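Local structure of DegQ (Legionella fallonii, 3PV2) at residues B[33-38]-B[102-107]; B[155-160]-B[168-173]; B[142-147]-B[238-243]; B[120-125]-B[253-258]. The protein probably degrades misfolded proteins as an HtrA-family chaperone protease with a trypsin-like domain and two PDZ domains, and forms large 12-meric assemblies. All coordinates share one frame; numbering follows the deposited sequence.

Interaction 1 (B[33-38]-B[102-107]); sequences VNVAVQ and SLITVT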
loop_
_atom_site.group_PDB
_atom_site.type_symbol
_atom_site.label_atom_id
_atom_site.label_comp_id
_atom_site.label_asym_id
_atom_site.label_seq_id
_atom_site.Cartn_x
_atom_site.Cartn_y
_atom_site.Cartn_z
ATOM N N VAL B 33 28.743 32.936 -26.327
ATOM C CA VAL B 33 27.541 32.821 -27.118
ATOM C C VAL B 33 26.599 31.870 -26.428
ATOM O O VAL B 33 27.006 31.055 -25.570
ATOM C CB VAL B 33 27.798 32.204 -28.439
ATOM C CG1 VAL B 33 28.910 32.952 -29.234
ATOM C CG2 VAL B 33 28.113 30.731 -28.260
ATOM N N ASN B 34 25.344 31.958 -26.838
ATOM C CA ASN B 34 24.343 30.986 -26.418
ATOM C C ASN B 34 24.262 29.939 -27.530
ATOM O O ASN B 34 24.368 30.261 -28.672
ATOM C CB ASN B 34 23.010 31.711 -26.215
ATOM C CG ASN B 34 21.882 30.774 -25.843
ATOM O OD1 ASN B 34 21.622 30.498 -24.660
ATOM N ND2 ASN B 34 21.211 30.264 -26.854
ATOM N N VAL B 35 24.144 28.684 -27.141
ATOM C CA VAL B 35 24.024 27.562 -28.027
ATOM C C VAL B 35 22.732 26.868 -27.682
ATOM O O VAL B 35 22.587 26.389 -26.546
ATOM C CB VAL B 35 25.135 26.510 -27.769
ATOM C CG1 VAL B 35 24.893 25.301 -28.618
ATOM C CG2 VAL B 35 26.491 27.061 -28.065
ATOM N N ALA B 36 21.816 26.823 -28.652
ATOM C CA ALA B 36 20.495 26.223 -28.504
ATOM C C ALA B 36 20.415 25.045 -29.455
ATOM O O ALA B 36 20.731 25.210 -30.637
ATOM C CB ALA B 36 19.386 27.292 -28.865
ATOM N N VAL B 37 19.984 23.896 -28.944
ATOM C CA VAL B 37 19.873 22.643 -29.716
ATOM C C VAL B 37 18.459 22.108 -29.629
ATOM O O VAL B 37 17.819 22.212 -28.569
ATOM C CB VAL B 37 20.815 21.538 -29.152
ATOM C CG1 VAL B 37 20.704 20.223 -29.943
ATOM C CG2 VAL B 37 22.246 22.045 -29.146
ATOM N N GLN B 38 18.002 21.552 -30.745
ATOM C CA GLN B 38 16.718 20.872 -30.893
ATOM C C GLN B 38 17.061 19.480 -31.374
ATOM O O GLN B 38 17.917 19.333 -32.244
ATOM C CB GLN B 38 15.872 21.520 -32.020
ATOM C CG GLN B 38 15.133 22.817 -31.666
ATOM C CD GLN B 38 16.062 23.947 -31.152
ATOM O OE1 GLN B 38 17.063 24.312 -31.803
ATOM N NE2 GLN B 38 15.723 24.501 -29.990
ATOM N N SER B 102 19.584 17.692 -33.932
ATOM C CA SER B 102 19.154 17.848 -35.329
ATOM C C SER B 102 19.486 19.249 -35.831
ATOM O O SER B 102 19.835 19.465 -36.991
ATOM C CB SER B 102 17.657 17.595 -35.455
ATOM O OG SER B 102 17.356 16.303 -34.956
ATOM N N LEU B 103 19.421 20.181 -34.905
ATOM C CA LEU B 103 19.613 21.577 -35.165
ATOM C C LEU B 103 20.399 22.284 -34.022
ATOM O O LEU B 103 20.168 22.017 -32.856
ATOM C CB LEU B 103 18.209 22.145 -35.248
ATOM C CG LEU B 103 17.854 23.153 -36.283
ATOM C CD1 LEU B 103 16.463 22.780 -36.845
ATOM C CD2 LEU B 103 17.882 24.516 -35.596
ATOM N N ILE B 104 21.290 23.191 -34.404
ATOM C CA ILE B 104 22.048 23.992 -33.487
ATOM C C ILE B 104 22.135 25.429 -33.939
ATOM O O ILE B 104 22.710 25.737 -34.991
ATOM C CB ILE B 104 23.501 23.513 -33.362
ATOM C CG1 ILE B 104 23.584 21.977 -33.280
ATOM C CG2 ILE B 104 24.134 24.146 -32.136
ATOM C CD1 ILE B 104 24.970 21.440 -33.413
ATOM N N THR B 105 21.648 26.305 -33.079
ATOM C CA THR B 105 21.557 27.712 -33.369
ATOM C C THR B 105 22.364 28.493 -32.330
ATOM O O THR B 105 22.200 28.339 -31.098
ATOM C CB THR B 105 20.075 28.146 -33.434
ATOM O OG1 THR B 105 19.371 27.260 -34.294
ATOM C CG2 THR B 105 19.930 29.518 -33.973
ATOM N N VAL B 106 23.254 29.339 -32.843
ATOM C CA VAL B 106 24.102 30.136 -31.992
ATOM C C VAL B 106 23.587 31.555 -31.944
ATOM O O VAL B 106 23.306 32.119 -32.984
ATOM C CB VAL B 106 25.549 30.047 -32.505
ATOM C CG1 VAL B 106 26.401 31.137 -31.935
ATOM C CG2 VAL B 106 26.122 28.647 -32.164
ATOM N N THR B 107 23.475 32.137 -30.748
ATOM C CA THR B 107 23.139 33.557 -30.583
ATOM C C THR B 107 24.269 34.378 -29.993
ATOM O O THR B 107 24.781 34.070 -28.920
ATOM C CB THR B 107 21.914 33.752 -29.670
ATOM O OG1 THR B 107 20.838 32.921 -30.120
ATOM C CG2 THR B 107 21.455 35.267 -29.624
#

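Interaction 2 (B[155-160]-B[168-173]); sequences VAIGNP and NSQSAT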
loop_
_atom_site.group_PDB
_atom_site.type_symbol
_atom_site.label_atom_id
_atom_site.label_comp_id
_atom_site.label_asym_id
_atom_site.label_seq_id
_atom_site.Cartn_x
_atom_site.Cartn_y
_atom_site.Cartn_z
ATOM N N VAL B 155 36.545 33.898 -13.006
ATOM C CA VAL B 155 35.141 34.146 -13.304
ATOM C C VAL B 155 34.605 33.138 -14.277
ATOM O O VAL B 155 35.239 32.819 -15.251
ATOM C CB VAL B 155 34.934 35.584 -13.821
ATOM C CG1 VAL B 155 33.484 35.745 -14.382
ATOM C CG2 VAL B 155 35.203 36.555 -12.696
ATOM N N ALA B 156 33.453 32.566 -13.981
ATOM C CA ALA B 156 32.793 31.716 -14.988
ATOM C C ALA B 156 31.718 32.484 -15.701
ATOM O O ALA B 156 30.832 32.990 -15.067
ATOM C CB ALA B 156 32.155 30.422 -14.316
ATOM N N ILE B 157 31.743 32.515 -17.020
ATOM C CA ILE B 157 30.810 33.304 -17.778
ATOM C C ILE B 157 30.054 32.428 -18.768
ATOM O O ILE B 157 30.675 31.693 -19.571
ATOM C CB ILE B 157 31.498 34.332 -18.682
ATOM C CG1 ILE B 157 32.679 34.972 -17.994
ATOM C CG2 ILE B 157 30.468 35.453 -19.100
ATOM C CD1 ILE B 157 33.452 35.891 -18.988
ATOM N N GLY B 158 28.731 32.555 -18.795
ATOM C CA GLY B 158 27.981 31.940 -19.884
ATOM C C GLY B 158 27.041 32.935 -20.502
ATOM O O GLY B 158 27.013 34.107 -20.137
ATOM N N ASN B 159 26.251 32.455 -21.436
ATOM C CA ASN B 159 25.243 33.306 -22.036
ATOM C C ASN B 159 24.079 32.389 -22.111
ATOM O O ASN B 159 23.806 31.816 -23.176
ATOM C CB ASN B 159 25.682 33.812 -23.394
ATOM C CG ASN B 159 24.602 34.670 -24.129
ATOM O OD1 ASN B 159 23.403 34.690 -23.802
ATOM N ND2 ASN B 159 25.053 35.353 -25.163
ATOM N N PRO B 160 23.420 32.175 -20.958
ATOM C CA PRO B 160 22.377 31.188 -20.973
ATOM C C PRO B 160 21.087 31.685 -21.575
ATOM O O PRO B 160 20.262 30.868 -21.912
ATOM C CB PRO B 160 22.158 30.901 -19.498
ATOM C CG PRO B 160 22.406 32.204 -18.857
ATOM C CD PRO B 160 23.505 32.848 -19.656
ATOM N N ASN B 168 21.662 42.135 -21.723
ATOM C CA ASN B 168 21.881 41.532 -20.409
ATOM C C ASN B 168 21.642 40.018 -20.448
ATOM O O ASN B 168 21.007 39.456 -19.571
ATOM C CB ASN B 168 20.973 42.164 -19.359
ATOM C CG ASN B 168 21.067 43.660 -19.326
ATOM O OD1 ASN B 168 20.118 44.339 -19.673
ATOM N ND2 ASN B 168 22.207 44.186 -18.913
ATOM N N SER B 169 22.116 39.359 -21.494
ATOM C CA SER B 169 21.877 37.931 -21.622
ATOM C C SER B 169 22.972 37.111 -20.968
ATOM O O SER B 169 22.873 35.902 -20.900
ATOM C CB SER B 169 21.725 37.537 -23.086
ATOM O OG SER B 169 22.805 38.039 -23.850
ATOM N N GLN B 170 24.019 37.752 -20.484
ATOM C CA GLN B 170 25.105 36.974 -19.900
ATOM C C GLN B 170 24.984 36.788 -18.390
ATOM O O GLN B 170 24.228 37.487 -17.690
ATOM C CB GLN B 170 26.424 37.570 -20.282
ATOM C CG GLN B 170 26.337 37.923 -21.774
ATOM C CD GLN B 170 27.626 37.783 -22.515
ATOM O OE1 GLN B 170 27.635 37.673 -23.758
ATOM N NE2 GLN B 170 28.744 37.831 -21.769
ATOM N N SER B 171 25.742 35.823 -17.918
ATOM C CA SER B 171 25.683 35.405 -16.527
ATOM C C SER B 171 27.103 35.159 -16.105
ATOM O O SER B 171 27.787 34.404 -16.755
ATOM C CB SER B 171 24.856 34.126 -16.463
ATOM O OG SER B 171 24.565 33.711 -15.146
ATOM N N ALA B 172 27.542 35.766 -15.015
ATOM C CA ALA B 172 28.915 35.591 -14.499
ATOM C C ALA B 172 28.938 35.221 -13.000
ATOM O O ALA B 172 28.191 35.750 -12.266
ATOM C CB ALA B 172 29.725 36.870 -14.736
ATOM N N THR B 173 29.835 34.336 -12.572
ATOM C CA THR B 173 30.029 33.986 -11.189
ATOM C C THR B 173 31.527 34.039 -10.875
ATOM O O THR B 173 32.359 33.892 -11.764
ATOM C CB THR B 173 29.460 32.579 -10.902
ATOM O OG1 THR B 173 30.107 31.631 -11.773
ATOM C CG2 THR B 173 27.935 32.554 -11.174
#

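Interaction 3 (B[142-147]-B[238-243]); sequences IGDSDK and PINMVK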
loop_
_atom_site.group_PDB
_atom_site.type_symbol
_atom_site.label_atom_id
_atom_site.label_comp_id
_atom_site.label_asym_id
_atom_site.label_seq_id
_atom_site.Cartn_x
_atom_site.Cartn_y
_atom_site.Cartn_z
ATOM N N ILE B 142 43.711 33.834 -25.233
ATOM C CA ILE B 142 43.780 32.470 -24.705
ATOM C C ILE B 142 44.973 32.328 -23.778
ATOM O O ILE B 142 46.100 32.690 -24.109
ATOM C CB ILE B 142 43.853 31.447 -25.780
ATOM C CG1 ILE B 142 42.573 31.505 -26.607
ATOM C CG2 ILE B 142 43.966 30.089 -25.136
ATOM C CD1 ILE B 142 42.822 31.744 -28.029
ATOM N N GLY B 143 44.709 31.871 -22.569
ATOM C CA GLY B 143 45.763 31.734 -21.587
ATOM C C GLY B 143 46.392 30.364 -21.555
ATOM O O GLY B 143 46.127 29.489 -22.405
ATOM N N ASP B 144 47.256 30.195 -20.570
ATOM C CA ASP B 144 47.937 28.942 -20.345
ATOM C C ASP B 144 47.431 28.365 -19.048
ATOM O O ASP B 144 47.771 28.873 -17.963
ATOM C CB ASP B 144 49.444 29.204 -20.244
ATOM C CG ASP B 144 50.271 27.934 -19.984
ATOM O OD1 ASP B 144 49.727 26.822 -19.847
ATOM O OD2 ASP B 144 51.508 28.067 -19.939
ATOM N N SER B 145 46.644 27.301 -19.146
ATOM C CA SER B 145 46.073 26.663 -17.968
ATOM C C SER B 145 47.108 25.911 -17.125
ATOM O O SER B 145 46.823 25.530 -15.959
ATOM C CB SER B 145 44.958 25.692 -18.354
ATOM O OG SER B 145 45.398 24.762 -19.322
ATOM N N ASP B 146 48.299 25.671 -17.677
ATOM C CA ASP B 146 49.342 25.044 -16.858
ATOM C C ASP B 146 49.854 25.959 -15.748
ATOM O O ASP B 146 50.412 25.456 -14.773
ATOM C CB ASP B 146 50.525 24.549 -17.691
ATOM C CG ASP B 146 50.188 23.306 -18.536
ATOM O OD1 ASP B 146 49.337 22.478 -18.113
ATOM O OD2 ASP B 146 50.806 23.152 -19.621
ATOM N N LYS B 147 49.691 27.278 -15.912
ATOM C CA LYS B 147 50.186 28.300 -14.941
ATOM C C LYS B 147 49.205 28.550 -13.753
ATOM O O LYS B 147 49.537 29.204 -12.731
ATOM C CB LYS B 147 50.467 29.610 -15.708
ATOM C CG LYS B 147 51.953 29.964 -16.030
ATOM C CD LYS B 147 52.652 28.932 -16.880
ATOM C CE LYS B 147 53.849 29.532 -17.686
ATOM N NZ LYS B 147 54.889 30.090 -16.756
ATOM N N PRO B 238 40.470 22.335 -18.750
ATOM C CA PRO B 238 41.534 23.335 -18.907
ATOM C C PRO B 238 41.852 23.650 -20.363
ATOM O O PRO B 238 41.825 22.776 -21.219
ATOM C CB PRO B 238 42.761 22.703 -18.218
ATOM C CG PRO B 238 42.437 21.257 -18.044
ATOM C CD PRO B 238 40.963 21.050 -18.246
ATOM N N ILE B 239 42.116 24.909 -20.629
ATOM C CA ILE B 239 42.117 25.381 -21.974
ATOM C C ILE B 239 43.221 24.721 -22.817
ATOM O O ILE B 239 43.044 24.525 -24.017
ATOM C CB ILE B 239 42.277 26.902 -22.016
ATOM C CG1 ILE B 239 42.011 27.449 -23.408
ATOM C CG2 ILE B 239 43.657 27.266 -21.605
ATOM C CD1 ILE B 239 40.651 27.188 -23.888
ATOM N N ASN B 240 44.351 24.381 -22.195
ATOM C CA ASN B 240 45.476 23.833 -22.976
ATOM C C ASN B 240 45.082 22.511 -23.627
ATOM O O ASN B 240 45.356 22.272 -24.792
ATOM C CB ASN B 240 46.697 23.637 -22.096
ATOM C CG ASN B 240 47.416 24.913 -21.795
ATOM O OD1 ASN B 240 46.994 26.024 -22.153
ATOM N ND2 ASN B 240 48.545 24.761 -21.147
ATOM N N MET B 241 44.398 21.670 -22.875
ATOM C CA MET B 241 43.802 20.500 -23.449
ATOM C C MET B 241 42.736 20.859 -24.472
ATOM O O MET B 241 42.655 20.213 -25.535
ATOM C CB MET B 241 43.163 19.688 -22.372
ATOM C CG MET B 241 42.733 18.352 -22.822
ATOM S SD MET B 241 41.924 17.537 -21.438
ATOM C CE MET B 241 40.229 17.644 -22.003
ATOM N N VAL B 242 41.924 21.872 -24.172
ATOM C CA VAL B 242 40.914 22.299 -25.131
ATOM C C VAL B 242 41.528 22.671 -26.489
ATOM O O VAL B 242 41.059 22.197 -27.488
ATOM C CB VAL B 242 40.039 23.450 -24.608
ATOM C CG1 VAL B 242 39.120 23.957 -25.709
ATOM C CG2 VAL B 242 39.261 22.957 -23.417
ATOM N N LYS B 243 42.561 23.503 -26.506
ATOM C CA LYS B 243 43.280 23.900 -27.735
ATOM C C LYS B 243 43.685 22.697 -28.602
ATOM O O LYS B 243 43.549 22.704 -29.838
ATOM C CB LYS B 243 44.590 24.639 -27.404
ATOM C CG LYS B 243 44.475 26.063 -26.823
ATOM C CD LYS B 243 45.845 26.863 -26.760
ATOM C CE LYS B 243 47.121 25.982 -26.561
ATOM N NZ LYS B 243 48.400 26.778 -26.409
#

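Interaction 4 (B[120-125]-B[253-258]); sequences GGDSET and GSIHRG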
loop_
_atom_site.group_PDB
_atom_site.type_symbol
_atom_site.label_atom_id
_atom_site.label_comp_id
_atom_site.label_asym_id
_atom_site.label_seq_id
_atom_site.Cartn_x
_atom_site.Cartn_y
_atom_site.Cartn_z
ATOM N N GLY B 120 32.962 18.605 -35.041
ATOM C CA GLY B 120 33.097 17.281 -34.443
ATOM C C GLY B 120 33.082 17.439 -32.932
ATOM O O GLY B 120 33.170 18.564 -32.406
ATOM N N GLY B 121 32.975 16.322 -32.241
ATOM C CA GLY B 121 33.008 16.304 -30.830
ATOM C C GLY B 121 33.828 15.170 -30.320
ATOM O O GLY B 121 34.254 14.313 -31.077
ATOM N N ASP B 122 33.984 15.159 -29.010
ATOM C CA ASP B 122 34.776 14.177 -28.315
ATOM C C ASP B 122 34.154 14.000 -26.947
ATOM O O ASP B 122 34.313 14.889 -26.055
ATOM C CB ASP B 122 36.215 14.629 -28.195
ATOM C CG ASP B 122 37.111 13.518 -27.655
ATOM O OD1 ASP B 122 37.101 12.393 -28.229
ATOM O OD2 ASP B 122 37.794 13.749 -26.634
ATOM N N SER B 123 33.409 12.901 -26.787
ATOM C CA SER B 123 32.675 12.651 -25.520
ATOM C C SER B 123 33.596 12.399 -24.352
ATOM O O SER B 123 33.316 12.843 -23.234
ATOM C CB SER B 123 31.661 11.496 -25.636
ATOM O OG SER B 123 32.241 10.319 -26.147
ATOM N N GLU B 124 34.715 11.738 -24.601
ATOM C CA GLU B 124 35.652 11.515 -23.529
ATOM C C GLU B 124 36.109 12.828 -22.826
ATOM O O GLU B 124 36.150 12.896 -21.603
ATOM C CB GLU B 124 36.829 10.632 -23.978
ATOM C CG GLU B 124 37.474 9.905 -22.751
ATOM C CD GLU B 124 38.887 9.374 -23.005
ATOM O OE1 GLU B 124 39.725 9.403 -22.076
ATOM O OE2 GLU B 124 39.155 8.923 -24.138
ATOM N N THR B 125 36.393 13.892 -23.562
ATOM C CA THR B 125 36.765 15.154 -22.915
ATOM C C THR B 125 35.590 16.132 -22.783
ATOM O O THR B 125 35.767 17.244 -22.258
ATOM C CB THR B 125 37.856 15.852 -23.711
ATOM O OG1 THR B 125 37.422 15.978 -25.059
ATOM C CG2 THR B 125 39.117 15.070 -23.728
ATOM N N GLY B 253 38.287 15.999 -37.882
ATOM C CA GLY B 253 36.875 15.703 -37.610
ATOM C C GLY B 253 36.568 14.855 -36.381
ATOM O O GLY B 253 35.427 14.808 -35.963
ATOM N N SER B 254 37.549 14.160 -35.823
ATOM C CA SER B 254 37.402 13.473 -34.524
ATOM C C SER B 254 38.772 13.128 -33.954
ATOM O O SER B 254 39.752 13.204 -34.668
ATOM C CB SER B 254 36.604 12.184 -34.656
ATOM O OG SER B 254 37.427 11.170 -35.214
ATOM N N ILE B 255 38.833 12.765 -32.678
ATOM C CA ILE B 255 40.065 12.349 -32.074
ATOM C C ILE B 255 40.126 10.827 -32.266
ATOM O O ILE B 255 39.229 10.121 -31.828
ATOM C CB ILE B 255 40.117 12.622 -30.524
ATOM C CG1 ILE B 255 39.806 14.091 -30.185
ATOM C CG2 ILE B 255 41.448 12.160 -29.931
ATOM C CD1 ILE B 255 40.530 15.056 -31.019
ATOM N N HIS B 256 41.153 10.324 -32.935
ATOM C CA HIS B 256 41.333 8.885 -33.015
ATOM C C HIS B 256 42.484 8.508 -32.086
ATOM O O HIS B 256 43.636 8.620 -32.452
ATOM C CB HIS B 256 41.602 8.437 -34.432
ATOM C CG HIS B 256 41.671 6.946 -34.569
ATOM N ND1 HIS B 256 40.614 6.188 -35.026
ATOM C CD2 HIS B 256 42.659 6.068 -34.269
ATOM C CE1 HIS B 256 40.952 4.911 -35.016
ATOM N NE2 HIS B 256 42.189 4.812 -34.564
ATOM N N ARG B 257 42.147 8.086 -30.878
ATOM C CA ARG B 257 43.127 7.736 -29.876
ATOM C C ARG B 257 43.848 6.426 -30.185
ATOM O O ARG B 257 43.222 5.442 -30.608
ATOM C CB ARG B 257 42.454 7.591 -28.527
ATOM C CG ARG B 257 42.074 8.881 -27.927
ATOM C CD ARG B 257 41.230 8.684 -26.715
ATOM N NE ARG B 257 40.974 9.974 -26.104
ATOM C CZ ARG B 257 40.029 10.834 -26.474
ATOM N NH1 ARG B 257 39.196 10.545 -27.460
ATOM N NH2 ARG B 257 39.915 11.997 -25.839
ATOM N N GLY B 258 45.160 6.435 -29.978
ATOM C CA GLY B 258 45.968 5.268 -30.230
ATOM C C GLY B 258 46.542 4.764 -28.921
ATOM O O GLY B 258 46.169 5.208 -27.835
HETATM O O HOH W 1 36.072 12.367 -30.939
#

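Interaction 1 (B[33-38]-B[102-107])
The carbonyl oxygen of Gln38 is gripped by two successive backbone amides, Ser102 N at 2.9 Å and Leu103 N at 3.2 Å, a classic beta bulge in which Ser102 and Leu103 both face Gln38. The two strands are antiparallel, and they are the outermost in the order 32-40 to 101-107 of the N-terminal six-stranded barrel of the trypsin fold, so their pairing closes it. The hydrogen-bonded pairs are Gln38-Leu103, Ala36-Thr105 and Asn34-Thr107; the shortest of their bonds, Thr105 N to Ala36 O, measures 2.8 Å and is nearly straight at 174°. Side chains alternate between two faces. Val35, Val37, Ile104 and Val106 form the apolar one, where Val97 of helix 95-98 packs on Val35, and Ile98 on Val37 and Ile104. There Val35 and Ile104 lie side by side and point the same way, Val35 CG1 3.8 Å from Ile104 CG2, each of these methyls anti to its own backbone nitrogen. On the other face Gln38 folds back at chi2 (57°) over Leu103, and Glu395 of a neighbouring subunit packs on both. At the far end of the pairing, Val33 CB rests 3.9 Å from Val106 CG1.

Interaction 2 (B[155-160]-B[168-173])
A chi1 of 177° sends the amide of Asn159 away from its backbone nitrogen and across to Ser169, whose OG, at chi1 51°, sits between its own N and carbonyl carbon, a position that brings it to face that amide. The resulting approach of Ser169 OG to Asn159 OD1, at 3.4 Å, is a weak bond at most; the firmer partner of OD1 is the backbone N of Gly162, in the loop that connects the two segments. Asn159 N is held in turn by Ser80 OG. Pro160 follows at once and lays its ring against the other segment, CD 3.7 Å from Ser171 CB.

Ahead of Asn159 the chains pair as antiparallel strands. Ala156 and Thr173 exchange two backbone bonds, with Ala156 N to Thr173 O at 2.8 Å, and Gly158 and Ser171 exchange two more. Of the latter two, the bond from Ser171 N is skewed: it meets Gly158 O from 41° above the carbonyl plane, where the strand is giving way to loop. Thr173 OG1 lies 3.5 Å from Ala156 CB and is hydrogen-bonded to Ala199 O. On the opposite face Val155 CG1 meets Ala172 CB at 3.9 Å, and Leu25 of helix 22-28 covers both residues. Ala172 O also accepts a hydrogen bond from Ser178 OG of a neighbouring subunit, so the second strand takes part in assembly. The arrangement is a beta hairpin with a long connection, made by the first two strands of the C-terminal six-stranded barrel of the trypsin fold.

Interaction 3 (B[142-147]-B[238-243])
Ile142 opens the contact with a methyl: its CG2 meets Ile239 CG1 at 3.7 Å, the two side chains crossing at about a right angle, and CD of Lys243 comes near the same methyl from an oblique direction. Gly143 contributes its carbonyl oxygen, which rests against Ile239 CG2, while its backbone is hydrogen-bonded to Leu216 of strand 216-221 in the second barrel. At Asp144 the contact turns polar. With CG anti to the backbone nitrogen (chi1 179°), its carboxylate swings back to Asn240, and OD1 accepts from Asn240 ND2 at 2.7 Å, on the anti side but 34° out of the carboxylate plane. The same OD1 takes Asp146 N at 2.8 Å from the opposite face, closing an Asx turn. Ser145 faces the helix with both its hydroxyl and its backbone N. Its OG accepts from Asn240 N at 3.1 Å, in the first turn of helix 239-252, and its CB and OG pack on Pro238 CB at the N-cap position. Its own N makes a weak bond of 3.3 Å to Asn240 OD1. Asp146 adds a second, weak acceptor for Asn240 ND2 through OD2, its carboxylate almost perpendicular to the amide.

The Asn240 amide is thus read at both ends, oxygen toward a backbone N-H and nitrogen toward two acids, which is consistent with its modelled orientation. These hydrogen bonds tie the loop that leads into the second barrel to the helix that leaves it. Acidic groups near the helix's amino end would probably also interact favourably with its dipole.

Interaction 4 (B[120-125]-B[253-258])
The last residues of strand 113-122 run past the irregular chain that follows helix 239-252, starting where Gly253, at a positive phi of 83°, ends the helix and brings its carbonyl oxygen to 3.7 Å from Gly120 CA. Farther along, Arg257 and Asp122 approach from opposite directions and meet end-on: NH1 bonds OD1 and NH2 bonds OD2, both at 2.9 Å, each on a syn lone pair, with the carboxylate and guanidinium only 10° from coplanar. Asp122 OD2 uses its anti lone pair for Thr125 OG1, 2.8 Å away, so OD2 accepts from two donors, one on each lone pair. Glu124 adds charge from over one face of the guanidinium, OE2 2.9 Å from Arg257 NE but well out of plane, so that no N-H points at it. Ile255 CG2 lies over the opposite face, off toward its rim, and Ile255 CG1 packs on Asp122 CG. One water bridges the backbones and the acid, donating to Gly121 O and Asp122 OD1 and accepting from Ile255 N in a longer bond. Together these residues make a salt-bridge network of two acids round one arginine, at the place where the protease domain's C-terminal helix passes into the linker to the first PDZ domain.

How the interactions relate
Interactions 1 and 2 are the buried ones: both are backbone-bonded antiparallel strand pairs, one in each barrel of the trypsin fold, and they touch where Val33 packs on Asn159. Interactions 3 and 4 are partly buried and rely on side chains instead, an amide shared between acids and a serine in the former, charge pairing round an arginine in the latter. They flank the two ends of helix 239-252 and touch where Met241 packs on Thr125. Interaction 4 also reaches the barrel of interaction 1, since strands 101-107 and 113-122 are neighbours. Other subunits contact interactions 1 and 2 but not 3 or 4.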